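Local coordinates for protein metalloregulator ScaR (PDB 3HRS) that acts as a manganese-activated transcriptional repressor of the DtxR/MntR family, a homodimer that probably binds DNA when its metal sites are filled, at residues 3-8 and 72-77; 125-130 and 135-140; 79-84 and 110-115; 49-52 and 58-61; 12-17 and 23-28. One frame throughout, in Å; residues are numbered along the deposited sequence.

In the fold
Interactions 4 and 5 lie in the winged-helix domain, their centres about 13 Å apart and in touch where Y58 meets N23 and I26. Interaction 1 leads from that domain to helix 62-84: L8 packs on L49 and L60, Y72 on Y12. The same helix carries half of interaction 3, and R73 of interaction 1 forms salt bridges with its E110 and D113. R73 and R76 also hold interaction 2, bonding to P129 O and T127 O. Interaction 3 includes the zinc ligand E79, and interaction 2 runs close to C122 and H124; no metal is bound to this chain. Centres of interactions 3 and 4 are about 31 Å apart, from dimer interface to wing.

Interaction 1: 3-8 and 72-77; sequences NKEDYL and YRKHRL. With SO4 (sulfate ion), chain E; SO4 (sulfate ion), chain C.
E5 and K74 are the one pair that reaches between 3-8 and 72-77, and the residues around E5 set up the start of helix 4-13. N3 sits at the N-cap; its backbone N gives a bond of 3.3 Å to D6 OD1, arriving from above the carboxylate plane. Next, K4 N points at a sulfate, probably from the crystallisation liquor, and bonds its O2 at 3.3 Å with a nearly straight angle of 162°, as suits an anion at a helix start. E5 holds CG anti to its carbonyl carbon (chi1 -65°) and runs extended from there, which carries its carboxylate toward K74. The lysine, bent near its end, comes across at about a right angle, leaving E5 OE1 3.5 Å from K74 NZ in a salt bridge, though the place of that oxygen is less sure. Y7 packs on M40 and L44 of helix 34-46, and L8 on L67 and V68, earlier turns of helix 62-84. On helix 62-84 a second sulfate takes a bond from R76 NH2 to its O4 (3.2 Å, 168°) and is held also by H158 and D159; the Y72 ring presents its edge to the R76 guanidinium face. Between 3-8 and 72-77, then, the attraction is one long ion pair between partly exposed ends, probably softened by solvent.

Interaction 2: 125-130 and 135-140; sequences GGTIPA and LVEKHK
T127 and E137, with CA atoms 5.4 Å apart, mark the middle of two irregular, extended segments that run nearly antiparallel, their end-to-end directions 155° apart. T127 N gives an almost straight bond to E137 OE2 (3.3 Å, 170°), although that oxygen is less surely placed. The glutamate chain makes it possible by bending at chi2 (-91°), which folds the carboxylate back toward the other segment. Beside this bond, L135 CD1 touches T127 CG2 at 3.7 Å and P129 CD at 4.1 Å, so one leucine methyl spans both residues. Further along, H139 CD2 comes to 4.1 Å from G125 O, while G126 lies close to the zinc ligand C122. R76 of helix 62-84 ties the two sides together, its NH1 forming a salt bridge with E137 OE2 and a hydrogen bond with T127 O. If OE2 is rightly placed, one carboxylate oxygen takes both an amide N-H and a guanidinium, which would probably favour the ionised form of E137.

Interaction 3: 79-84 and 110-115; sequences EVFLVH and ERLDQL
F81 and L112 carry this contact, the leucine coming across the aromatic side chain at about a right angle. L112 CD2 lies 3.7 Å from F81 CD1, approaching the ring obliquely, and its other methyl, CD1, sits 3.9 Å from F81 CB, so both branches come to the root of the ring from the same side. One turn on, L115 CD2 adds a looser touch at 4.5 Å from F81 CE1. With CG anti to the backbone N (chi1 171°), the phenylalanine is swung out from helix 62-84 toward helix 106-115. The contact is apolar, with F81 and L112 buried, and it belongs to the metal-binding and dimerisation domain: the F81 ring meets F81 of the second subunit with planes at about 45°, and F108 of that subunit packs on it too. L115 likewise touches F81 of the second subunit. Farther out, L112 rests on L77 and I78 of helix 62-84. One turn apart on helix 106-115, E110 and D113 both form salt bridges with R73 NH2, pinning the two helices together beyond the leucines. E79, two residues before F81, turns away from 110-115 and is a zinc ligand in another structure of this protein.

Interaction 4: 49-52 and 58-61; sequences LLIK and YLLT
T61 N bonds to L49 O at 2.9 Å along a straight N-H line (179°), although it sits well above the carbonyl plane of L49. The next link is a reciprocal pair: I51 N to L59 O and L59 N to I51 O, both 3.0 Å. L50 and L60, and K52 and Y58, form the flanking non-hydrogen-bonded pairs, and Y58 CA adds a CA-H...O contact to I51 O at 3.3 Å. This antiparallel hairpin, strands 50-53 and 57-60, is the wing of the winged-helix DNA-binding domain of the DtxR family. T61 closes it and begins helix 62-84: with OG1 set between its backbone N and carbonyl carbon (chi1 71°), the hydroxyl caps G64 N and also bonds to E48 O. L50 and L60 share one face of the hairpin, turned to L11 and L8 of helix 4-13. On the other face I51 CG1 meets L59 CB at 4.2 Å and I51 CG2 lies 4.1 Å from T61 CG2. L50 CD2 packs on Y58 CB, also at 4.2 Å, and K52 CG runs obliquely by the Y58 ring, whose hydroxyl reaches N23 OD1 in a weak bond.

Interaction 5: 12-17 and 23-28; sequences YELGTR and NKEIAQ
L14 points its forked end at helix 23-30, and its two methyls find different neighbours there. CD1 lies 4.1 Å from E25 OE2, the two side chains crossing at a slant, while CD2 rests against I26 CG1 at 4.4 Å. CG lies anti to the backbone N (chi1 -161°), which carries the two methyls up to E25 and I26. The touch with E25 is plain van der Waals contact, the carboxylate oxygens lying beside one methyl; that with I26 is apolar. Extended beyond CG, E25 brings its carboxylate up to the leucine, and its N is bonded to T22 OG1 at the start of helix 23-30. I26 turns its own side chain inward, onto Y7 and L11 of helix 4-13 and V37 and M41 of helix 34-46. What presents L14 is a type I turn from E13 to T16: E13 O accepts both T16 N (3.2 Å) and T16 OG1 (2.6 Å), and one face of the R17 guanidinium, near its rim, lies against the same oxygen. Here the turn that ends helix 4-13 packs on helix 23-30, the first helix of the helix-turn-helix whose second is 34-46, in the three-helix core of a winged-helix DNA-binding domain.

Interaction 1: 3-8 and 72-77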
# COMPACT_ATOMS: atom_id res chain seq x y z
N ASN A 3 -18.25 -2.83 -1.48
CA ASN A 3 -18.52 -2.47 -0.10
C ASN A 3 -19.35 -1.20 -0.05
O ASN A 3 -19.58 -0.55 -1.07
CB ASN A 3 -17.21 -2.26 0.66
CG ASN A 3 -16.19 -1.45 -0.13
OD1 ASN A 3 -16.55 -0.52 -0.85
ND2 ASN A 3 -14.92 -1.81 0.01
N LYS A 4 -19.79 -0.82 1.15
CA LYS A 4 -20.67 0.33 1.28
C LYS A 4 -19.98 1.61 0.80
O LYS A 4 -20.64 2.58 0.42
CB LYS A 4 -21.23 0.48 2.71
CG LYS A 4 -20.25 0.90 3.81
CD LYS A 4 -21.01 1.00 5.13
CE LYS A 4 -20.12 0.74 6.36
NZ LYS A 4 -19.30 1.92 6.77
N GLU A 5 -18.66 1.62 0.80
CA GLU A 5 -17.95 2.81 0.37
C GLU A 5 -18.13 2.99 -1.13
O GLU A 5 -18.22 4.12 -1.62
CB GLU A 5 -16.48 2.75 0.78
CG GLU A 5 -16.26 2.75 2.30
CD GLU A 5 -14.81 2.51 2.71
OE1 GLU A 5 -13.92 3.28 2.28
OE2 GLU A 5 -14.57 1.55 3.47
N ASP A 6 -18.23 1.89 -1.87
CA ASP A 6 -18.38 1.95 -3.32
C ASP A 6 -19.78 2.39 -3.68
O ASP A 6 -20.02 2.94 -4.74
CB ASP A 6 -18.11 0.60 -3.97
CG ASP A 6 -16.71 0.13 -3.76
OD1 ASP A 6 -16.53 -1.10 -3.64
OD2 ASP A 6 -15.79 0.98 -3.71
N TYR A 7 -20.71 2.11 -2.80
CA TYR A 7 -22.07 2.54 -3.02
C TYR A 7 -22.19 4.05 -2.78
O TYR A 7 -22.77 4.76 -3.59
CB TYR A 7 -23.02 1.77 -2.12
CG TYR A 7 -23.49 0.45 -2.68
CD1 TYR A 7 -22.81 -0.72 -2.41
CD2 TYR A 7 -24.64 0.38 -3.45
CE1 TYR A 7 -23.25 -1.93 -2.91
CE2 TYR A 7 -25.08 -0.82 -3.96
CZ TYR A 7 -24.39 -1.97 -3.69
OH TYR A 7 -24.84 -3.17 -4.20
N LEU A 8 -21.64 4.52 -1.66
CA LEU A 8 -21.74 5.92 -1.29
C LEU A 8 -21.09 6.78 -2.35
O LEU A 8 -21.60 7.86 -2.65
CB LEU A 8 -21.07 6.22 0.05
CG LEU A 8 -21.96 6.42 1.28
CD1 LEU A 8 -21.21 7.26 2.28
CD2 LEU A 8 -23.30 7.07 0.93
N TYR A 72 -12.53 9.95 -1.14
CA TYR A 72 -11.93 10.73 -2.17
C TYR A 72 -10.50 11.09 -1.78
O TYR A 72 -9.59 11.06 -2.64
CB TYR A 72 -12.80 11.93 -2.50
CG TYR A 72 -13.85 11.65 -3.56
CD1 TYR A 72 -13.53 11.74 -4.90
CD2 TYR A 72 -15.14 11.34 -3.22
CE1 TYR A 72 -14.48 11.50 -5.88
CE2 TYR A 72 -16.10 11.10 -4.20
CZ TYR A 72 -15.77 11.18 -5.52
OH TYR A 72 -16.72 10.94 -6.50
N ARG A 73 -10.27 11.40 -0.49
CA ARG A 73 -8.90 11.60 0.01
C ARG A 73 -8.03 10.41 -0.32
O ARG A 73 -6.99 10.54 -0.99
CB ARG A 73 -8.83 11.88 1.50
CG ARG A 73 -8.66 13.33 1.83
CD ARG A 73 -8.73 13.57 3.33
NE ARG A 73 -7.48 13.27 4.02
CZ ARG A 73 -6.39 14.04 3.99
NH1 ARG A 73 -6.37 15.16 3.27
NH2 ARG A 73 -5.32 13.69 4.67
N LYS A 74 -8.48 9.24 0.14
CA LYS A 74 -7.72 8.00 -0.00
C LYS A 74 -7.37 7.79 -1.46
O LYS A 74 -6.19 7.68 -1.84
CB LYS A 74 -8.53 6.83 0.54
CG LYS A 74 -7.69 5.65 0.97
CD LYS A 74 -8.49 4.35 0.93
CE LYS A 74 -9.15 4.04 2.28
NZ LYS A 74 -10.57 4.42 2.36
N HIS A 75 -8.41 7.79 -2.29
CA HIS A 75 -8.30 7.55 -3.72
C HIS A 75 -7.44 8.57 -4.49
O HIS A 75 -6.61 8.19 -5.32
CB HIS A 75 -9.68 7.57 -4.31
CG HIS A 75 -9.70 7.51 -5.79
ND1 HIS A 75 -9.45 6.34 -6.48
CD2 HIS A 75 -9.94 8.46 -6.72
CE1 HIS A 75 -9.56 6.58 -7.77
NE2 HIS A 75 -9.86 7.86 -7.95
N ARG A 76 -7.65 9.86 -4.23
CA ARG A 76 -6.82 10.87 -4.88
C ARG A 76 -5.39 10.97 -4.31
O ARG A 76 -4.46 11.23 -5.05
CB ARG A 76 -7.52 12.24 -4.93
CG ARG A 76 -8.69 12.22 -5.89
CD ARG A 76 -9.76 13.30 -5.64
NE ARG A 76 -10.87 13.09 -6.58
CZ ARG A 76 -11.89 13.93 -6.76
NH1 ARG A 76 -11.96 15.06 -6.07
NH2 ARG A 76 -12.83 13.62 -7.64
N LEU A 77 -5.18 10.78 -3.02
CA LEU A 77 -3.79 10.81 -2.57
C LEU A 77 -2.99 9.58 -3.08
O LEU A 77 -1.86 9.71 -3.50
CB LEU A 77 -3.68 10.98 -1.07
CG LEU A 77 -4.12 12.31 -0.45
CD1 LEU A 77 -4.36 12.18 1.07
CD2 LEU A 77 -3.08 13.32 -0.69
S SO4 E . -17.90 -3.03 4.27
O1 SO4 E . -16.72 -2.77 3.46
O2 SO4 E . -19.11 -3.07 3.45
O3 SO4 E . -17.75 -4.33 4.93
O4 SO4 E . -18.01 -1.98 5.28
S SO4 C . -13.97 11.60 -10.48
O1 SO4 C . -13.52 12.87 -11.08
O2 SO4 C . -15.20 11.87 -9.74
O3 SO4 C . -14.26 10.60 -11.52
O4 SO4 C . -12.94 11.10 -9.57

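Interaction 2: 125-130 and 135-140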
# COMPACT_ATOMS: atom_id res chain seq x y z
N GLY A 125 -7.15 16.82 -11.79
CA GLY A 125 -7.83 18.05 -11.45
C GLY A 125 -8.87 17.90 -10.36
O GLY A 125 -9.44 18.88 -9.84
N GLY A 126 -9.14 16.64 -10.01
CA GLY A 126 -9.97 16.35 -8.86
C GLY A 126 -9.35 16.99 -7.64
O GLY A 126 -8.12 16.86 -7.39
N THR A 127 -10.19 17.65 -6.86
CA THR A 127 -9.74 18.32 -5.64
C THR A 127 -9.58 17.34 -4.47
O THR A 127 -10.25 16.31 -4.42
CB THR A 127 -10.70 19.43 -5.26
OG1 THR A 127 -10.55 19.72 -3.87
CG2 THR A 127 -12.10 18.97 -5.50
N ILE A 128 -8.67 17.65 -3.54
CA ILE A 128 -8.34 16.77 -2.43
C ILE A 128 -8.58 17.40 -1.07
O ILE A 128 -7.73 18.09 -0.52
CB ILE A 128 -6.87 16.36 -2.43
CG1 ILE A 128 -6.49 15.61 -3.70
CG2 ILE A 128 -6.60 15.40 -1.30
CD1 ILE A 128 -5.00 15.26 -3.72
N PRO A 129 -9.73 17.12 -0.49
CA PRO A 129 -10.16 17.71 0.78
C PRO A 129 -9.26 17.32 1.97
O PRO A 129 -8.74 16.22 2.00
CB PRO A 129 -11.56 17.11 0.96
CG PRO A 129 -11.50 15.84 0.22
CD PRO A 129 -10.74 16.19 -1.02
N ALA A 130 -9.12 18.22 2.93
CA ALA A 130 -8.37 17.94 4.15
C ALA A 130 -9.04 16.84 4.97
O ALA A 130 -10.26 16.66 4.87
CB ALA A 130 -8.27 19.21 4.98
N LEU A 135 -15.64 17.38 0.74
CA LEU A 135 -15.39 17.48 -0.68
C LEU A 135 -16.15 18.66 -1.29
O LEU A 135 -17.39 18.70 -1.26
CB LEU A 135 -15.74 16.18 -1.40
CG LEU A 135 -15.37 16.20 -2.90
CD1 LEU A 135 -14.16 17.09 -3.06
CD2 LEU A 135 -15.13 14.78 -3.46
N VAL A 136 -15.39 19.60 -1.84
CA VAL A 136 -15.93 20.75 -2.56
C VAL A 136 -15.05 20.95 -3.77
O VAL A 136 -13.98 21.56 -3.68
CB VAL A 136 -15.87 22.03 -1.70
CG1 VAL A 136 -16.19 23.26 -2.54
CG2 VAL A 136 -16.80 21.93 -0.54
N GLU A 137 -15.49 20.43 -4.91
CA GLU A 137 -14.66 20.46 -6.11
C GLU A 137 -14.25 21.85 -6.58
O GLU A 137 -15.07 22.73 -6.65
CB GLU A 137 -15.31 19.67 -7.24
CG GLU A 137 -15.67 18.25 -6.82
CD GLU A 137 -14.58 17.22 -7.09
OE1 GLU A 137 -14.90 16.01 -7.02
OE2 GLU A 137 -13.42 17.59 -7.37
N LYS A 138 -12.96 22.03 -6.88
CA LYS A 138 -12.49 23.31 -7.41
C LYS A 138 -13.16 23.54 -8.74
O LYS A 138 -13.54 24.66 -9.05
CB LYS A 138 -10.98 23.30 -7.58
CG LYS A 138 -10.31 24.62 -8.00
CD LYS A 138 -8.79 24.37 -8.25
CE LYS A 138 -8.08 25.51 -9.01
NZ LYS A 138 -6.77 25.11 -9.66
N HIS A 139 -13.31 22.47 -9.52
CA HIS A 139 -13.82 22.59 -10.89
C HIS A 139 -15.17 21.93 -11.11
O HIS A 139 -15.24 20.70 -11.30
CB HIS A 139 -12.83 22.02 -11.90
CG HIS A 139 -11.49 22.65 -11.83
ND1 HIS A 139 -11.32 23.96 -11.46
CD2 HIS A 139 -10.26 22.16 -12.09
CE1 HIS A 139 -10.03 24.25 -11.48
NE2 HIS A 139 -9.36 23.18 -11.87
N LYS A 140 -16.21 22.75 -11.16
CA LYS A 140 -17.55 22.24 -11.39
C LYS A 140 -18.06 22.40 -12.83
O LYS A 140 -18.88 21.60 -13.28
CB LYS A 140 -18.52 22.84 -10.38
CG LYS A 140 -18.71 21.95 -9.17
CD LYS A 140 -19.47 22.64 -8.06
CE LYS A 140 -18.53 23.46 -7.19
NZ LYS A 140 -19.28 24.07 -6.06

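Interaction 3: 79-84 and 110-115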
# COMPACT_ATOMS: atom_id res chain seq x y z
N GLU A 79 -3.67 8.17 -5.84
CA GLU A 79 -3.47 8.49 -7.25
C GLU A 79 -2.21 9.33 -7.37
O GLU A 79 -1.28 8.93 -8.05
CB GLU A 79 -4.66 9.23 -7.83
CG GLU A 79 -4.45 9.71 -9.24
CD GLU A 79 -4.98 8.73 -10.26
OE1 GLU A 79 -4.72 8.95 -11.48
OE2 GLU A 79 -5.66 7.76 -9.85
N VAL A 80 -2.19 10.49 -6.69
CA VAL A 80 -1.03 11.38 -6.67
C VAL A 80 0.25 10.65 -6.30
O VAL A 80 1.28 10.90 -6.90
CB VAL A 80 -1.17 12.50 -5.65
CG1 VAL A 80 0.20 13.20 -5.43
CG2 VAL A 80 -2.22 13.50 -6.11
N PHE A 81 0.22 9.77 -5.32
CA PHE A 81 1.45 9.07 -4.96
C PHE A 81 1.92 8.17 -6.11
O PHE A 81 3.06 8.23 -6.50
CB PHE A 81 1.30 8.26 -3.65
CG PHE A 81 2.48 7.36 -3.34
CD1 PHE A 81 3.66 7.87 -2.84
CD2 PHE A 81 2.38 5.98 -3.53
CE1 PHE A 81 4.74 7.03 -2.53
CE2 PHE A 81 3.45 5.12 -3.22
CZ PHE A 81 4.63 5.64 -2.72
N LEU A 82 1.03 7.36 -6.66
CA LEU A 82 1.41 6.39 -7.68
C LEU A 82 2.01 7.02 -8.92
O LEU A 82 3.03 6.54 -9.44
CB LEU A 82 0.24 5.49 -8.06
CG LEU A 82 -0.17 4.62 -6.88
CD1 LEU A 82 -1.12 3.52 -7.34
CD2 LEU A 82 1.07 4.03 -6.20
N VAL A 83 1.38 8.09 -9.41
CA VAL A 83 1.88 8.67 -10.64
C VAL A 83 3.09 9.56 -10.44
O VAL A 83 4.07 9.43 -11.17
CB VAL A 83 0.78 9.31 -11.53
CG1 VAL A 83 -0.53 9.36 -10.81
CG2 VAL A 83 1.22 10.69 -12.03
N HIS A 84 3.06 10.44 -9.45
CA HIS A 84 4.23 11.29 -9.19
C HIS A 84 5.47 10.64 -8.56
O HIS A 84 6.61 11.03 -8.84
CB HIS A 84 3.83 12.49 -8.37
CG HIS A 84 3.01 13.47 -9.14
ND1 HIS A 84 2.78 14.76 -8.71
CD2 HIS A 84 2.38 13.35 -10.33
CE1 HIS A 84 2.04 15.39 -9.59
NE2 HIS A 84 1.78 14.56 -10.59
N GLU A 110 -3.08 9.36 6.01
CA GLU A 110 -2.67 10.60 6.65
C GLU A 110 -1.17 10.84 6.50
O GLU A 110 -0.75 11.93 6.14
CB GLU A 110 -3.09 10.68 8.11
CG GLU A 110 -4.16 11.73 8.37
CD GLU A 110 -5.35 11.62 7.42
OE1 GLU A 110 -5.82 10.50 7.13
OE2 GLU A 110 -5.84 12.68 6.98
N ARG A 111 -0.36 9.82 6.75
CA ARG A 111 1.09 10.00 6.58
C ARG A 111 1.43 10.34 5.12
O ARG A 111 2.19 11.28 4.85
CB ARG A 111 1.84 8.75 7.06
CG ARG A 111 1.48 8.31 8.48
CD ARG A 111 1.58 9.44 9.46
NE ARG A 111 2.88 10.08 9.37
CZ ARG A 111 3.33 11.00 10.22
NH1 ARG A 111 2.58 11.39 11.25
NH2 ARG A 111 4.54 11.52 10.05
N LEU A 112 0.85 9.57 4.20
CA LEU A 112 0.96 9.78 2.77
C LEU A 112 0.75 11.23 2.43
O LEU A 112 1.50 11.80 1.65
CB LEU A 112 -0.10 8.97 2.04
CG LEU A 112 0.34 8.26 0.76
CD1 LEU A 112 -0.71 8.49 -0.29
CD2 LEU A 112 1.74 8.70 0.26
N ASP A 113 -0.29 11.82 3.00
CA ASP A 113 -0.66 13.20 2.70
C ASP A 113 0.51 14.10 3.01
O ASP A 113 0.89 14.95 2.22
CB ASP A 113 -1.86 13.62 3.54
CG ASP A 113 -2.49 14.92 3.08
OD1 ASP A 113 -2.35 15.31 1.90
OD2 ASP A 113 -3.16 15.56 3.92
N GLN A 114 1.09 13.89 4.18
CA GLN A 114 2.22 14.67 4.62
C GLN A 114 3.41 14.45 3.68
O GLN A 114 4.11 15.40 3.31
CB GLN A 114 2.61 14.28 6.03
CG GLN A 114 3.69 15.17 6.57
CD GLN A 114 3.97 14.95 8.03
OE1 GLN A 114 3.76 13.86 8.57
NE2 GLN A 114 4.47 15.99 8.70
N LEU A 115 3.65 13.20 3.32
CA LEU A 115 4.77 12.87 2.44
C LEU A 115 4.66 13.62 1.11
O LEU A 115 5.67 14.08 0.57
CB LEU A 115 4.78 11.38 2.16
CG LEU A 115 5.93 11.01 1.25
CD1 LEU A 115 7.18 11.53 1.91
CD2 LEU A 115 5.98 9.49 1.00

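Interaction 4: 49-52 and 58-61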
# COMPACT_ATOMS: atom_id res chain seq x y z
N LEU A 49 -25.92 7.07 7.13
CA LEU A 49 -25.16 7.70 6.04
C LEU A 49 -26.07 8.47 5.07
O LEU A 49 -25.69 9.51 4.54
CB LEU A 49 -24.36 6.65 5.26
CG LEU A 49 -22.92 6.42 5.69
CD1 LEU A 49 -22.64 7.01 7.06
CD2 LEU A 49 -22.58 4.93 5.64
N LEU A 50 -27.27 7.95 4.82
CA LEU A 50 -28.25 8.69 4.05
C LEU A 50 -29.66 8.53 4.62
O LEU A 50 -29.89 7.63 5.43
CB LEU A 50 -28.19 8.31 2.57
CG LEU A 50 -27.73 6.88 2.29
CD1 LEU A 50 -28.75 5.95 2.84
CD2 LEU A 50 -27.53 6.63 0.79
N ILE A 51 -30.58 9.41 4.22
CA ILE A 51 -32.00 9.26 4.52
C ILE A 51 -32.84 9.29 3.23
O ILE A 51 -32.42 9.86 2.22
CB ILE A 51 -32.48 10.43 5.35
CG1 ILE A 51 -32.41 11.71 4.51
CG2 ILE A 51 -31.68 10.52 6.67
CD1 ILE A 51 -32.41 13.01 5.31
N LYS A 52 -34.02 8.67 3.24
CA LYS A 52 -34.91 8.74 2.08
C LYS A 52 -35.39 10.17 1.87
O LYS A 52 -35.52 10.94 2.81
CB LYS A 52 -36.13 7.81 2.24
CG LYS A 52 -35.91 6.36 1.83
CD LYS A 52 -36.86 5.43 2.60
CE LYS A 52 -37.03 4.06 1.93
NZ LYS A 52 -38.06 4.09 0.84
N TYR A 58 -32.50 9.71 -2.26
CA TYR A 58 -31.74 9.74 -1.02
C TYR A 58 -30.97 11.04 -0.91
O TYR A 58 -30.55 11.60 -1.92
CB TYR A 58 -30.78 8.58 -0.94
CG TYR A 58 -31.39 7.23 -1.18
CD1 TYR A 58 -31.39 6.67 -2.43
CD2 TYR A 58 -31.95 6.51 -0.14
CE1 TYR A 58 -31.93 5.43 -2.66
CE2 TYR A 58 -32.49 5.26 -0.36
CZ TYR A 58 -32.48 4.72 -1.62
OH TYR A 58 -33.02 3.48 -1.85
N LEU A 59 -30.80 11.51 0.32
CA LEU A 59 -29.91 12.63 0.62
C LEU A 59 -28.85 12.11 1.55
O LEU A 59 -29.13 11.25 2.39
CB LEU A 59 -30.66 13.76 1.34
CG LEU A 59 -31.44 14.87 0.62
CD1 LEU A 59 -32.07 14.37 -0.64
CD2 LEU A 59 -32.50 15.49 1.56
N LEU A 60 -27.64 12.62 1.44
CA LEU A 60 -26.59 12.20 2.35
C LEU A 60 -26.59 13.04 3.62
O LEU A 60 -26.86 14.26 3.61
CB LEU A 60 -25.22 12.22 1.69
CG LEU A 60 -24.98 10.97 0.84
CD1 LEU A 60 -25.89 11.03 -0.36
CD2 LEU A 60 -23.54 10.88 0.40
N THR A 61 -26.27 12.37 4.72
CA THR A 61 -26.19 13.00 6.01
C THR A 61 -24.79 13.58 6.15
O THR A 61 -23.92 13.24 5.35
CB THR A 61 -26.41 11.97 7.12
OG1 THR A 61 -25.28 11.11 7.18
CG2 THR A 61 -27.65 11.14 6.80

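Interaction 5: 12-17 and 23-28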
# COMPACT_ATOMS: atom_id res chain seq x y z
N TYR A 12 -23.23 9.28 -4.46
CA TYR A 12 -22.78 10.64 -4.26
C TYR A 12 -22.73 11.33 -5.60
O TYR A 12 -23.33 12.39 -5.77
CB TYR A 12 -21.40 10.66 -3.63
CG TYR A 12 -20.81 12.04 -3.59
CD1 TYR A 12 -19.77 12.41 -4.47
CD2 TYR A 12 -21.29 12.98 -2.70
CE1 TYR A 12 -19.24 13.68 -4.43
CE2 TYR A 12 -20.77 14.26 -2.66
CZ TYR A 12 -19.74 14.61 -3.53
OH TYR A 12 -19.24 15.89 -3.46
N GLU A 13 -22.02 10.73 -6.55
CA GLU A 13 -21.94 11.27 -7.90
C GLU A 13 -23.28 11.15 -8.62
O GLU A 13 -23.58 11.95 -9.51
CB GLU A 13 -20.81 10.63 -8.72
CG GLU A 13 -20.68 9.12 -8.64
CD GLU A 13 -19.28 8.64 -9.04
OE1 GLU A 13 -18.35 9.48 -9.07
OE2 GLU A 13 -19.11 7.43 -9.32
N LEU A 14 -24.08 10.18 -8.22
CA LEU A 14 -25.39 9.97 -8.84
C LEU A 14 -26.35 11.10 -8.51
O LEU A 14 -27.47 11.14 -9.02
CB LEU A 14 -25.99 8.63 -8.40
CG LEU A 14 -27.08 8.07 -9.29
CD1 LEU A 14 -26.82 8.49 -10.71
CD2 LEU A 14 -27.14 6.56 -9.19
N GLY A 15 -25.90 12.02 -7.67
CA GLY A 15 -26.72 13.13 -7.24
C GLY A 15 -26.11 14.48 -7.55
O GLY A 15 -26.65 15.51 -7.16
N THR A 16 -24.96 14.49 -8.23
CA THR A 16 -24.42 15.73 -8.78
C THR A 16 -25.22 16.02 -10.03
O THR A 16 -25.18 17.13 -10.57
CB THR A 16 -22.93 15.63 -9.13
OG1 THR A 16 -22.67 14.37 -9.75
CG2 THR A 16 -22.07 15.78 -7.88
N ARG A 17 -25.95 15.01 -10.49
CA ARG A 17 -26.94 15.16 -11.55
C ARG A 17 -28.34 15.14 -10.91
O ARG A 17 -29.11 14.19 -11.11
CB ARG A 17 -26.78 14.04 -12.59
CG ARG A 17 -25.36 13.93 -13.15
CD ARG A 17 -24.86 12.49 -13.23
NE ARG A 17 -23.42 12.39 -12.95
CZ ARG A 17 -22.72 11.26 -12.89
NH1 ARG A 17 -23.32 10.09 -13.10
NH2 ARG A 17 -21.42 11.29 -12.62
N ASN A 23 -33.53 2.69 -7.68
CA ASN A 23 -32.66 1.57 -7.33
C ASN A 23 -32.24 0.87 -8.61
O ASN A 23 -31.17 0.26 -8.66
CB ASN A 23 -33.35 0.60 -6.37
CG ASN A 23 -33.49 1.18 -4.96
OD1 ASN A 23 -33.84 2.34 -4.79
ND2 ASN A 23 -33.23 0.36 -3.95
N LYS A 24 -33.09 0.96 -9.63
CA LYS A 24 -32.77 0.49 -10.97
C LYS A 24 -31.42 1.09 -11.35
O LYS A 24 -30.50 0.38 -11.76
CB LYS A 24 -33.88 0.89 -11.97
CG LYS A 24 -33.94 0.06 -13.30
CD LYS A 24 -35.23 0.31 -14.13
CE LYS A 24 -35.32 -0.61 -15.38
NZ LYS A 24 -36.59 -0.52 -16.19
N GLU A 25 -31.30 2.41 -11.19
CA GLU A 25 -30.09 3.14 -11.53
C GLU A 25 -28.91 2.70 -10.68
O GLU A 25 -27.81 2.50 -11.19
CB GLU A 25 -30.30 4.65 -11.42
CG GLU A 25 -30.41 5.34 -12.76
CD GLU A 25 -30.23 6.85 -12.66
OE1 GLU A 25 -29.66 7.46 -13.59
OE2 GLU A 25 -30.65 7.40 -11.62
N ILE A 26 -29.15 2.56 -9.38
CA ILE A 26 -28.13 2.04 -8.49
C ILE A 26 -27.73 0.63 -8.92
O ILE A 26 -26.56 0.29 -8.92
CB ILE A 26 -28.60 2.03 -7.03
CG1 ILE A 26 -28.70 3.47 -6.50
CG2 ILE A 26 -27.65 1.21 -6.16
CD1 ILE A 26 -29.46 3.60 -5.21
N ALA A 27 -28.71 -0.18 -9.28
CA ALA A 27 -28.42 -1.53 -9.72
C ALA A 27 -27.62 -1.47 -11.02
O ALA A 27 -26.72 -2.29 -11.24
CB ALA A 27 -29.69 -2.31 -9.93
N GLN A 28 -27.94 -0.49 -11.86
CA GLN A 28 -27.27 -0.31 -13.13
C GLN A 28 -25.82 0.10 -12.96
O GLN A 28 -24.91 -0.54 -13.50
CB GLN A 28 -27.99 0.75 -13.96
CG GLN A 28 -29.10 0.22 -14.83
CD GLN A 28 -29.72 1.30 -15.69
OE1 GLN A 28 -29.48 2.50 -15.47
NE2 GLN A 28 -30.51 0.90 -16.68